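Local coordinates for monovalent Na+/H+ antiporter subunit D (Dietzia sp. DQ12-45-1b, PDB 7D3U), which forms one of the membrane-embedded subunits of the Mrp complex, a bacterial sodium/proton antiporter, and probably takes part in moving ions across the cell membrane, at residues A[282-287]-A[412-417]; A[222-227]-A[276-281]; A[216-221]-A[255-260]; A[326-331]-A[553-558]. All coordinates share one frame; numbering follows the deposited sequence.

Followed from the N terminus, helix 204-221 supplies the first segment of contact 3 and runs straight into loop 222-227, the first segment of contact 2. Contact 3 closes after 33 residues on helix 249-263, and contact 2 after 48 on helix 272-292. The two therefore cross, and they touch where Val223 N lies 3.3 Å from Ala218 O, a probable hydrogen bond. Contact 1 starts at the very next residue after contact 2, on the same helix, and spans 124 residues to helix 405-430. Contact 4 opens within that span and ends on helix 549-559, so it crosses contact 1; it also touches contact 3 through Tyr258 packed on Gly326 and Ile327.

Contact 1 of 4, residues A[282-287]-A[412-417]; sequences TMLIGV and VVVSIL
Val287 carries much of the contact, with each of its methyls used. Its CG1 lies 3.7 Å from Leu417 CD1 and 3.8 Å from Val414 CG1, while its CG2 sits 3.8 Å from Leu417 CB. The first torsion of Val287 (chi1 84°) places CG1 between the backbone N and the carbonyl carbon, set against Leu417 CD1 and Val414 CG1, and turns CG2 opposite the N, against Leu417 CB. The side chains of Val287 and Val414 slide past one another in opposite directions, whereas Val287 and Leu417 cross at about a right angle. One turn earlier, Val414 CG2 lies against the backbone, 3.3 Å from Met283 O, with Leu284 CD1 a looser side-chain neighbour of it at 4.1 Å. Cutting Val287 back to an alanine is likely to leave Leu417 CD1 and Val414 CG1 without the methyl they rest on and open a gap between the helices. In the next shell, Tyr310 of helix 296-316 touches both Met283 and Val414, filling one flank. On the other helix, Ser415 and Ile416 turn from this contact to pack on Leu165 and Val161 of the neighbouring subunit A chain. The two axes run 9.6 Å apart and only 9° from parallel. Helices 272-292 and 405-430, both predicted transmembrane spans, are thus joined within the helical bundle of the NADH:quinone oxidoreductase/Mrp antiporter family.

Contact 2 of 4, residues A[222-227]-A[276-281]; sequences AVVPVH and VVVFSA. With LMT (dodecyl-beta-D-maltoside), chain M; LMT (dodecyl-beta-D-maltoside), chain O.
Val224 makes the tighter half of this contact, pressing its CG1 into helix 276-281, 3.6 Å from Ala281 CB and next to the backbone oxygen of Val278. Its first torsion (chi1 58°) turns CG1 to face these two atoms and leaves CG2, on the other branch, facing Ala281 O at 3.7 Å. Beside it, Val223 reaches Phe279 from the ring edge: CG1 lies near the ring plane, 4.0 Å from CE1. Thr282 OG1 bridges loop and helix, hydrogen-bonded both to Val224 N and to Val278 O. The loop itself begins with a Schellman motif at Ala222, whose positive phi ends helix 204-221, and it runs to His227 at the N-cap position of helix 228-231. One predicted transmembrane span is thereby interrupted toward its C-terminal end, consistent with the broken helix of antiporter-like subunits of complex I and Mrp. On the detergent-covered side the contact is looser. Pro225 CD stands 4.4 Å from Val278 CG1, and the alkyl chain of a dodecyl maltoside (chain M) lies along this side, its C12 3.6 Å from both Pro225 CG and Val223 CG2, and its C10 3.7 Å from Val278 CG2. Pro225 also packs on Val576 of the neighbouring subunit A chain. A second dodecyl maltoside (chain O) runs beside Val277 and Ser280 of the helix.

Contact 3 of 4, residues A[216-221]-A[255-260]; sequences ALAIKA and YAIYRI
Helices 216-221 and 255-260 run nearly antiparallel, their axes 9.7 Å apart at 152° between directions, with Leu217 and Ile257 the nearest pair by CA. They belong to predicted transmembrane helices 204-221 and 249-263 of the family's membrane domain. Leu217 does most of the touching. Its CG lies anti to the carbonyl carbon (chi1 -63°), which sends the forked end to Ala256, where CD1 and CD2 both sit 3.7 Å from Ala256 CB and straddle that methyl. Leu217 CB rests 3.6 Å from Ile257 CG1. The extended Ile257 chain then carries CD1 to the backbone of helix 216-221, 4.0 Å from Ala218 N. Phe132 of helix 129-146 touches both Leu217 and Ala256. The polar groups of helix 255-260 face elsewhere: Arg259 grips Tyr255 OH side-on, through NH2 at 2.8 Å and NE at 3.2 Å, the oxygen only 4° out of the guanidinium plane, while Arg259 NH1 makes a salt bridge to Asp77. On helix 204-221, Lys220 NZ is hydrogen-bonded to Ser174 OG. The chemistry is thus divided by helix face: only apolar side chains meet, apart from the Ile257 methyl against the backbone, and the buried charges find partners on other helices and loops.

Contact 4 of 4, residues A[326-331]-A[553-558]; sequences GIFYLL and ELSGTA
Ser555 and Phe328 meet where two helices pass 8.8 Å apart at 124°, and the 5.5 Å between their CA atoms is consistent with the small serine side chain. Helix 320-350 of the antiporter membrane domain here receives helix 549-559, near the C terminus, the two segments being separated by 221 residues of chain. Ser555 OG points over the Phe328 backbone, 3.4 Å from Phe328 CA and 3.5 Å from Phe328 CB. With respect to the ring the hydroxyl sits at the edge, near the plane, 3.9 Å from Phe328 CD1. The ring of Phe328 turns onto Val390 and Ala391 of helix 387-401 and onto Leu551. Ile327 addresses the other helix with two branches: CG2 comes 3.9 Å from Ser555 OG, and the extended arm, with CG1 anti to the carbonyl carbon (chi1 -68°), brings CD1 within 3.8 Å of Ala558 CB. Replacing Ile327 by an alanine would remove both branches, which would probably leave the Ala558 methyl without its partner and a gap beside Ser555. A turn further, Leu331 CD1 lies 4.2 Å from Ser555 OG. That hydroxyl is hydrogen-bonded to Leu551 O one turn back in its own helix. The helices are therefore joined by van der Waals contact, with the buried serine satisfied within its own helix while its oxygen packs against Phe328, Ile327 and Leu331.

Contact 1 of 4, residues A[282-287]-A[412-417]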
# COMPACT_ATOMS: atom_id res chain seq x y z
N THR A 282 -4.84 3.15 -14.18
CA THR A 282 -4.54 2.29 -13.04
C THR A 282 -5.23 0.94 -13.18
O THR A 282 -4.60 -0.11 -13.06
CB THR A 282 -4.95 2.97 -11.74
OG1 THR A 282 -4.35 4.27 -11.68
CG2 THR A 282 -4.47 2.16 -10.56
N MET A 283 -6.55 0.96 -13.42
CA MET A 283 -7.29 -0.28 -13.61
C MET A 283 -6.64 -1.16 -14.66
O MET A 283 -6.63 -2.39 -14.54
CB MET A 283 -8.74 0.03 -14.00
CG MET A 283 -9.55 0.69 -12.92
SD MET A 283 -11.30 0.77 -13.35
CE MET A 283 -11.20 1.57 -14.95
N LEU A 284 -6.09 -0.55 -15.71
CA LEU A 284 -5.49 -1.34 -16.78
C LEU A 284 -4.11 -1.86 -16.39
O LEU A 284 -3.85 -3.07 -16.48
CB LEU A 284 -5.40 -0.50 -18.05
CG LEU A 284 -4.94 -1.24 -19.31
CD1 LEU A 284 -5.83 -2.44 -19.55
CD2 LEU A 284 -4.96 -0.30 -20.50
N ILE A 285 -3.21 -0.97 -15.96
CA ILE A 285 -1.82 -1.34 -15.74
C ILE A 285 -1.69 -2.28 -14.54
O ILE A 285 -0.87 -3.20 -14.56
CB ILE A 285 -0.96 -0.08 -15.57
CG1 ILE A 285 -1.01 0.77 -16.85
CG2 ILE A 285 0.47 -0.44 -15.24
CD1 ILE A 285 -0.59 0.03 -18.09
N GLY A 286 -2.47 -2.05 -13.49
CA GLY A 286 -2.41 -2.94 -12.34
C GLY A 286 -2.79 -4.36 -12.70
O GLY A 286 -2.09 -5.31 -12.34
N VAL A 287 -3.89 -4.53 -13.44
CA VAL A 287 -4.31 -5.88 -13.79
C VAL A 287 -3.36 -6.49 -14.82
O VAL A 287 -3.17 -7.72 -14.84
CB VAL A 287 -5.77 -5.88 -14.29
CG1 VAL A 287 -5.85 -5.53 -15.76
CG2 VAL A 287 -6.40 -7.23 -14.04
N VAL A 412 -14.78 -2.60 -17.64
CA VAL A 412 -15.51 -3.83 -17.93
C VAL A 412 -14.57 -4.80 -18.64
O VAL A 412 -14.78 -6.02 -18.56
CB VAL A 412 -16.78 -3.58 -18.77
CG1 VAL A 412 -16.44 -3.04 -20.14
CG2 VAL A 412 -17.63 -4.84 -18.87
N VAL A 413 -13.54 -4.31 -19.32
CA VAL A 413 -12.59 -5.20 -19.98
C VAL A 413 -11.57 -5.74 -18.98
O VAL A 413 -11.15 -6.90 -19.07
CB VAL A 413 -11.91 -4.47 -21.15
CG1 VAL A 413 -10.52 -5.03 -21.42
CG2 VAL A 413 -12.77 -4.57 -22.40
N VAL A 414 -11.16 -4.92 -18.01
CA VAL A 414 -10.17 -5.33 -17.02
C VAL A 414 -10.64 -6.52 -16.20
O VAL A 414 -9.82 -7.29 -15.69
CB VAL A 414 -9.81 -4.11 -16.14
CG1 VAL A 414 -9.33 -4.53 -14.76
CG2 VAL A 414 -8.77 -3.26 -16.83
N SER A 415 -11.96 -6.72 -16.10
CA SER A 415 -12.46 -7.89 -15.38
C SER A 415 -12.07 -9.19 -16.06
O SER A 415 -11.87 -10.20 -15.39
CB SER A 415 -13.98 -7.81 -15.23
OG SER A 415 -14.32 -7.05 -14.09
N ILE A 416 -11.93 -9.18 -17.39
CA ILE A 416 -11.48 -10.39 -18.08
C ILE A 416 -10.06 -10.74 -17.67
O ILE A 416 -9.75 -11.91 -17.41
CB ILE A 416 -11.60 -10.21 -19.60
CG1 ILE A 416 -12.98 -9.67 -19.97
CG2 ILE A 416 -11.37 -11.54 -20.30
CD1 ILE A 416 -14.10 -10.57 -19.54
N LEU A 417 -9.18 -9.75 -17.58
CA LEU A 417 -7.81 -10.02 -17.16
C LEU A 417 -7.75 -10.40 -15.69
O LEU A 417 -6.95 -11.25 -15.29
CB LEU A 417 -6.93 -8.80 -17.45
CG LEU A 417 -6.86 -8.41 -18.92
CD1 LEU A 417 -6.28 -7.02 -19.08
CD2 LEU A 417 -6.05 -9.42 -19.70

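Contact 2 of 4, residues A[222-227]-A[276-281]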
# COMPACT_ATOMS: atom_id res chain seq x y z
N ALA A 222 -1.21 4.19 -4.34
CA ALA A 222 -0.60 3.43 -5.44
C ALA A 222 -1.46 3.48 -6.71
O ALA A 222 -1.97 2.47 -7.19
CB ALA A 222 -0.32 1.98 -5.02
N VAL A 223 -1.61 4.70 -7.23
CA VAL A 223 -2.22 4.90 -8.55
C VAL A 223 -1.17 4.59 -9.61
O VAL A 223 -0.00 4.35 -9.27
CB VAL A 223 -2.78 6.32 -8.69
CG1 VAL A 223 -3.83 6.57 -7.63
CG2 VAL A 223 -1.67 7.33 -8.57
N VAL A 224 -1.57 4.58 -10.88
CA VAL A 224 -0.72 3.97 -11.92
C VAL A 224 0.65 4.60 -12.13
O VAL A 224 1.58 3.86 -12.51
CB VAL A 224 -1.48 3.92 -13.26
CG1 VAL A 224 -1.92 5.29 -13.73
CG2 VAL A 224 -0.61 3.27 -14.31
N PRO A 225 0.87 5.90 -11.93
CA PRO A 225 2.21 6.43 -12.24
C PRO A 225 3.15 6.06 -11.11
O PRO A 225 4.34 5.86 -11.35
CB PRO A 225 2.02 7.95 -12.35
CG PRO A 225 0.55 8.16 -12.47
CD PRO A 225 -0.05 7.04 -11.70
N VAL A 226 2.64 5.95 -9.88
CA VAL A 226 3.44 5.54 -8.73
C VAL A 226 2.75 4.32 -8.13
O VAL A 226 1.91 4.42 -7.23
CB VAL A 226 3.61 6.67 -7.72
CG1 VAL A 226 4.57 7.69 -8.26
CG2 VAL A 226 2.28 7.36 -7.46
N HIS A 227 3.13 3.14 -8.60
CA HIS A 227 2.52 1.89 -8.14
C HIS A 227 3.52 0.79 -7.86
O HIS A 227 3.20 -0.12 -7.09
CB HIS A 227 1.51 1.37 -9.17
CG HIS A 227 2.10 1.07 -10.50
ND1 HIS A 227 2.82 -0.08 -10.75
CD2 HIS A 227 2.09 1.76 -11.66
CE1 HIS A 227 3.23 -0.08 -12.01
NE2 HIS A 227 2.79 1.02 -12.59
N VAL A 276 -10.46 10.47 -14.26
CA VAL A 276 -10.89 9.39 -15.14
C VAL A 276 -9.68 8.76 -15.84
O VAL A 276 -9.51 7.54 -15.83
CB VAL A 276 -11.91 9.90 -16.17
CG1 VAL A 276 -12.15 8.86 -17.24
CG2 VAL A 276 -13.22 10.26 -15.48
N VAL A 277 -8.82 9.60 -16.42
CA VAL A 277 -7.67 9.09 -17.16
C VAL A 277 -6.74 8.30 -16.26
O VAL A 277 -6.39 7.15 -16.55
CB VAL A 277 -6.92 10.25 -17.84
CG1 VAL A 277 -5.57 9.78 -18.34
CG2 VAL A 277 -7.74 10.81 -18.99
N VAL A 278 -6.33 8.90 -15.14
CA VAL A 278 -5.34 8.26 -14.27
C VAL A 278 -5.90 6.97 -13.68
O VAL A 278 -5.20 5.95 -13.62
CB VAL A 278 -4.89 9.24 -13.18
CG1 VAL A 278 -4.13 8.50 -12.09
CG2 VAL A 278 -4.03 10.33 -13.77
N PHE A 279 -7.17 6.97 -13.28
CA PHE A 279 -7.71 5.79 -12.62
C PHE A 279 -8.05 4.68 -13.61
O PHE A 279 -7.94 3.50 -13.26
CB PHE A 279 -8.93 6.18 -11.78
CG PHE A 279 -8.63 7.22 -10.75
CD1 PHE A 279 -7.37 7.32 -10.19
CD2 PHE A 279 -9.60 8.11 -10.33
CE1 PHE A 279 -7.09 8.28 -9.24
CE2 PHE A 279 -9.33 9.07 -9.38
CZ PHE A 279 -8.07 9.15 -8.83
N SER A 280 -8.42 5.02 -14.85
CA SER A 280 -8.57 3.98 -15.86
C SER A 280 -7.22 3.38 -16.22
O SER A 280 -7.10 2.16 -16.38
CB SER A 280 -9.27 4.55 -17.09
OG SER A 280 -8.89 5.89 -17.32
N ALA A 281 -6.19 4.23 -16.36
CA ALA A 281 -4.85 3.71 -16.56
C ALA A 281 -4.42 2.82 -15.41
O ALA A 281 -3.71 1.83 -15.61
CB ALA A 281 -3.86 4.86 -16.75
C1 LMT M . -1.96 20.22 -19.65
C2 LMT M . -2.33 18.99 -18.87
C3 LMT M . -1.28 18.43 -17.97
C4 LMT M . -1.79 17.11 -17.46
C5 LMT M . -0.89 16.57 -16.41
C6 LMT M . -1.29 15.21 -15.96
C7 LMT M . -0.47 14.82 -14.77
C8 LMT M . -1.04 13.58 -14.18
C9 LMT M . -0.59 13.34 -12.77
C10 LMT M . -1.01 11.95 -12.38
C11 LMT M . -1.11 11.82 -10.90
C12 LMT M . -1.34 10.42 -10.46
C1B LMT O . -8.49 18.55 -21.90
C2B LMT O . -8.56 19.97 -22.48
C3B LMT O . -7.87 19.99 -23.85
C4B LMT O . -6.37 19.67 -23.70
C5B LMT O . -6.18 18.53 -22.67
C6B LMT O . -5.44 19.03 -21.43
O1B LMT O . -9.63 17.89 -22.32
O2B LMT O . -9.89 20.28 -22.59
O3B LMT O . -8.09 21.18 -24.50
O4' LMT O . -5.85 19.26 -24.91
O5B LMT O . -7.37 17.82 -22.34
O6B LMT O . -4.80 17.99 -20.81
C1' LMT O . -12.42 15.06 -21.34
C2' LMT O . -12.75 16.47 -20.81
C3' LMT O . -11.79 17.53 -21.43
C4' LMT O . -10.32 17.07 -21.41
C5' LMT O . -10.31 15.63 -21.97
C6' LMT O . -8.95 15.04 -22.19
O1' LMT O . -13.11 14.11 -20.63
O2' LMT O . -14.03 16.78 -21.19
O3' LMT O . -11.91 18.72 -20.78
O5' LMT O . -11.05 14.80 -21.13
O6' LMT O . -9.14 13.68 -22.25
C1 LMT O . -13.30 12.90 -21.31
C2 LMT O . -12.30 11.96 -20.71
C3 LMT O . -12.02 10.70 -21.47
C4 LMT O . -10.79 10.09 -20.88
C5 LMT O . -10.62 8.69 -21.36
C6 LMT O . -9.45 8.01 -20.74
C7 LMT O . -9.51 6.54 -21.03
C8 LMT O . -8.16 5.94 -20.84
C9 LMT O . -8.04 4.55 -21.35
C10 LMT O . -6.84 3.92 -20.68
C11 LMT O . -5.57 4.60 -21.07
C12 LMT O . -4.38 3.78 -20.73

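Contact 3 of 4, residues A[216-221]-A[255-260]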
# COMPACT_ATOMS: atom_id res chain seq x y z
N ALA A 216 -0.01 13.24 -3.04
CA ALA A 216 0.58 12.47 -1.94
C ALA A 216 -0.32 11.32 -1.52
O ALA A 216 0.15 10.20 -1.32
CB ALA A 216 0.86 13.39 -0.75
N LEU A 217 -1.62 11.58 -1.41
CA LEU A 217 -2.55 10.50 -1.08
C LEU A 217 -2.65 9.46 -2.19
O LEU A 217 -2.92 8.29 -1.91
CB LEU A 217 -3.93 11.08 -0.77
CG LEU A 217 -3.95 12.01 0.44
CD1 LEU A 217 -5.21 12.85 0.45
CD2 LEU A 217 -3.83 11.20 1.72
N ALA A 218 -2.41 9.86 -3.44
CA ALA A 218 -2.38 8.90 -4.53
C ALA A 218 -1.13 8.03 -4.48
O ALA A 218 -1.20 6.83 -4.78
CB ALA A 218 -2.48 9.62 -5.87
N ILE A 219 0.01 8.62 -4.14
CA ILE A 219 1.21 7.82 -3.87
C ILE A 219 0.91 6.81 -2.78
O ILE A 219 1.24 5.62 -2.90
CB ILE A 219 2.39 8.72 -3.49
CG1 ILE A 219 2.74 9.70 -4.60
CG2 ILE A 219 3.61 7.87 -3.17
CD1 ILE A 219 3.80 10.68 -4.20
N LYS A 220 0.29 7.26 -1.69
CA LYS A 220 -0.08 6.35 -0.62
C LYS A 220 -1.09 5.31 -1.08
O LYS A 220 -1.18 4.23 -0.49
CB LYS A 220 -0.63 7.12 0.57
CG LYS A 220 0.39 8.02 1.22
CD LYS A 220 -0.20 8.76 2.39
CE LYS A 220 0.81 9.70 3.01
NZ LYS A 220 1.97 8.95 3.56
N ALA A 221 -1.87 5.62 -2.11
CA ALA A 221 -2.88 4.71 -2.63
C ALA A 221 -2.39 3.89 -3.82
O ALA A 221 -3.11 2.99 -4.26
CB ALA A 221 -4.14 5.48 -3.03
N TYR A 255 -10.10 6.96 1.27
CA TYR A 255 -11.06 7.76 2.03
C TYR A 255 -10.63 9.22 2.08
O TYR A 255 -11.47 10.13 1.99
CB TYR A 255 -11.20 7.20 3.44
CG TYR A 255 -11.84 8.17 4.42
CD1 TYR A 255 -13.22 8.26 4.53
CD2 TYR A 255 -11.06 8.97 5.24
CE1 TYR A 255 -13.80 9.14 5.42
CE2 TYR A 255 -11.63 9.85 6.13
CZ TYR A 255 -13.01 9.93 6.22
OH TYR A 255 -13.59 10.81 7.11
N ALA A 256 -9.33 9.47 2.21
CA ALA A 256 -8.84 10.84 2.25
C ALA A 256 -9.06 11.54 0.92
O ALA A 256 -9.46 12.71 0.88
CB ALA A 256 -7.37 10.87 2.63
N ILE A 257 -8.77 10.85 -0.19
CA ILE A 257 -9.01 11.45 -1.50
C ILE A 257 -10.48 11.78 -1.68
O ILE A 257 -10.84 12.86 -2.15
CB ILE A 257 -8.50 10.52 -2.62
CG1 ILE A 257 -6.98 10.47 -2.62
CG2 ILE A 257 -9.00 11.00 -3.97
CD1 ILE A 257 -6.39 9.76 -3.81
N TYR A 258 -11.35 10.85 -1.27
CA TYR A 258 -12.79 11.09 -1.36
C TYR A 258 -13.19 12.33 -0.57
O TYR A 258 -13.83 13.24 -1.10
CB TYR A 258 -13.56 9.87 -0.86
CG TYR A 258 -13.92 8.89 -1.94
CD1 TYR A 258 -12.95 8.15 -2.60
CD2 TYR A 258 -15.25 8.69 -2.30
CE1 TYR A 258 -13.28 7.26 -3.58
CE2 TYR A 258 -15.59 7.79 -3.28
CZ TYR A 258 -14.60 7.08 -3.92
OH TYR A 258 -14.93 6.18 -4.90
N ARG A 259 -12.80 12.38 0.71
CA ARG A 259 -13.20 13.49 1.56
C ARG A 259 -12.65 14.81 1.05
O ARG A 259 -13.36 15.82 1.03
CB ARG A 259 -12.75 13.24 3.00
CG ARG A 259 -13.19 14.31 3.97
CD ARG A 259 -14.65 14.15 4.32
NE ARG A 259 -14.87 13.05 5.25
CZ ARG A 259 -16.06 12.55 5.54
NH1 ARG A 259 -17.15 13.04 4.96
NH2 ARG A 259 -16.17 11.55 6.40
N ILE A 260 -11.39 14.83 0.63
CA ILE A 260 -10.77 16.07 0.18
C ILE A 260 -11.42 16.57 -1.09
O ILE A 260 -11.82 17.74 -1.19
CB ILE A 260 -9.25 15.88 0.00
CG1 ILE A 260 -8.58 15.70 1.36
CG2 ILE A 260 -8.65 17.08 -0.70
CD1 ILE A 260 -8.98 16.73 2.36

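Contact 4 of 4, residues A[326-331]-A[553-558]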
# COMPACT_ATOMS: atom_id res chain seq x y z
N GLY A 326 -18.52 4.01 -5.89
CA GLY A 326 -17.16 3.99 -5.39
C GLY A 326 -17.06 3.60 -3.93
O GLY A 326 -16.16 2.86 -3.53
N ILE A 327 -18.01 4.06 -3.11
CA ILE A 327 -17.97 3.72 -1.69
C ILE A 327 -18.30 2.25 -1.48
O ILE A 327 -17.65 1.56 -0.69
CB ILE A 327 -18.92 4.64 -0.90
CG1 ILE A 327 -18.40 6.07 -0.91
CG2 ILE A 327 -19.08 4.14 0.53
CD1 ILE A 327 -19.36 7.07 -0.33
N PHE A 328 -19.32 1.75 -2.18
CA PHE A 328 -19.63 0.33 -2.09
C PHE A 328 -18.46 -0.51 -2.58
O PHE A 328 -18.15 -1.56 -2.00
CB PHE A 328 -20.90 0.01 -2.88
CG PHE A 328 -21.30 -1.43 -2.82
CD1 PHE A 328 -22.12 -1.89 -1.80
CD2 PHE A 328 -20.88 -2.34 -3.77
CE1 PHE A 328 -22.49 -3.21 -1.73
CE2 PHE A 328 -21.25 -3.66 -3.71
CZ PHE A 328 -22.06 -4.10 -2.69
N TYR A 329 -17.79 -0.06 -3.64
CA TYR A 329 -16.64 -0.79 -4.15
C TYR A 329 -15.50 -0.79 -3.15
O TYR A 329 -14.81 -1.79 -2.99
CB TYR A 329 -16.18 -0.20 -5.48
CG TYR A 329 -15.64 -1.22 -6.44
CD1 TYR A 329 -14.57 -2.03 -6.09
CD2 TYR A 329 -16.19 -1.38 -7.70
CE1 TYR A 329 -14.07 -2.96 -6.96
CE2 TYR A 329 -15.70 -2.32 -8.58
CZ TYR A 329 -14.63 -3.10 -8.20
OH TYR A 329 -14.14 -4.04 -9.08
N LEU A 330 -15.28 0.34 -2.47
CA LEU A 330 -14.25 0.40 -1.44
C LEU A 330 -14.54 -0.61 -0.33
O LEU A 330 -13.68 -1.44 0.03
CB LEU A 330 -14.17 1.81 -0.88
CG LEU A 330 -13.15 2.14 0.21
CD1 LEU A 330 -11.75 1.94 -0.33
CD2 LEU A 330 -13.34 3.57 0.67
N LEU A 331 -15.75 -0.55 0.22
CA LEU A 331 -16.10 -1.42 1.35
C LEU A 331 -16.11 -2.89 0.95
O LEU A 331 -15.78 -3.75 1.77
CB LEU A 331 -17.45 -1.02 1.92
CG LEU A 331 -17.54 0.44 2.35
CD1 LEU A 331 -18.95 0.77 2.78
CD2 LEU A 331 -16.56 0.72 3.46
N GLU A 553 -27.69 0.87 0.54
CA GLU A 553 -28.33 2.00 1.21
C GLU A 553 -27.33 2.80 2.03
O GLU A 553 -27.35 4.03 2.02
CB GLU A 553 -29.48 1.50 2.09
CG GLU A 553 -30.85 1.71 1.49
CD GLU A 553 -31.95 1.10 2.34
OE1 GLU A 553 -31.64 0.19 3.14
OE2 GLU A 553 -33.11 1.53 2.20
N LEU A 554 -26.45 2.11 2.76
CA LEU A 554 -25.44 2.80 3.55
C LEU A 554 -24.44 3.52 2.66
O LEU A 554 -23.99 4.62 2.98
CB LEU A 554 -24.74 1.83 4.49
CG LEU A 554 -25.66 0.98 5.37
CD1 LEU A 554 -24.85 0.07 6.26
CD2 LEU A 554 -26.57 1.87 6.19
N SER A 555 -24.08 2.91 1.52
CA SER A 555 -23.18 3.58 0.59
C SER A 555 -23.84 4.82 -0.01
O SER A 555 -23.17 5.84 -0.22
CB SER A 555 -22.75 2.61 -0.50
OG SER A 555 -21.97 1.56 0.04
N GLY A 556 -25.14 4.75 -0.29
CA GLY A 556 -25.84 5.93 -0.77
C GLY A 556 -25.92 7.02 0.27
O GLY A 556 -25.76 8.20 -0.04
N THR A 557 -26.15 6.64 1.53
CA THR A 557 -26.20 7.64 2.60
C THR A 557 -24.82 8.23 2.87
O THR A 557 -24.72 9.38 3.31
CB THR A 557 -26.77 7.02 3.88
OG1 THR A 557 -27.85 6.14 3.54
CG2 THR A 557 -27.28 8.11 4.80
N ALA A 558 -23.76 7.47 2.61
CA ALA A 558 -22.41 8.02 2.74
C ALA A 558 -22.06 8.93 1.57
O ALA A 558 -21.41 9.96 1.76
CB ALA A 558 -21.39 6.88 2.85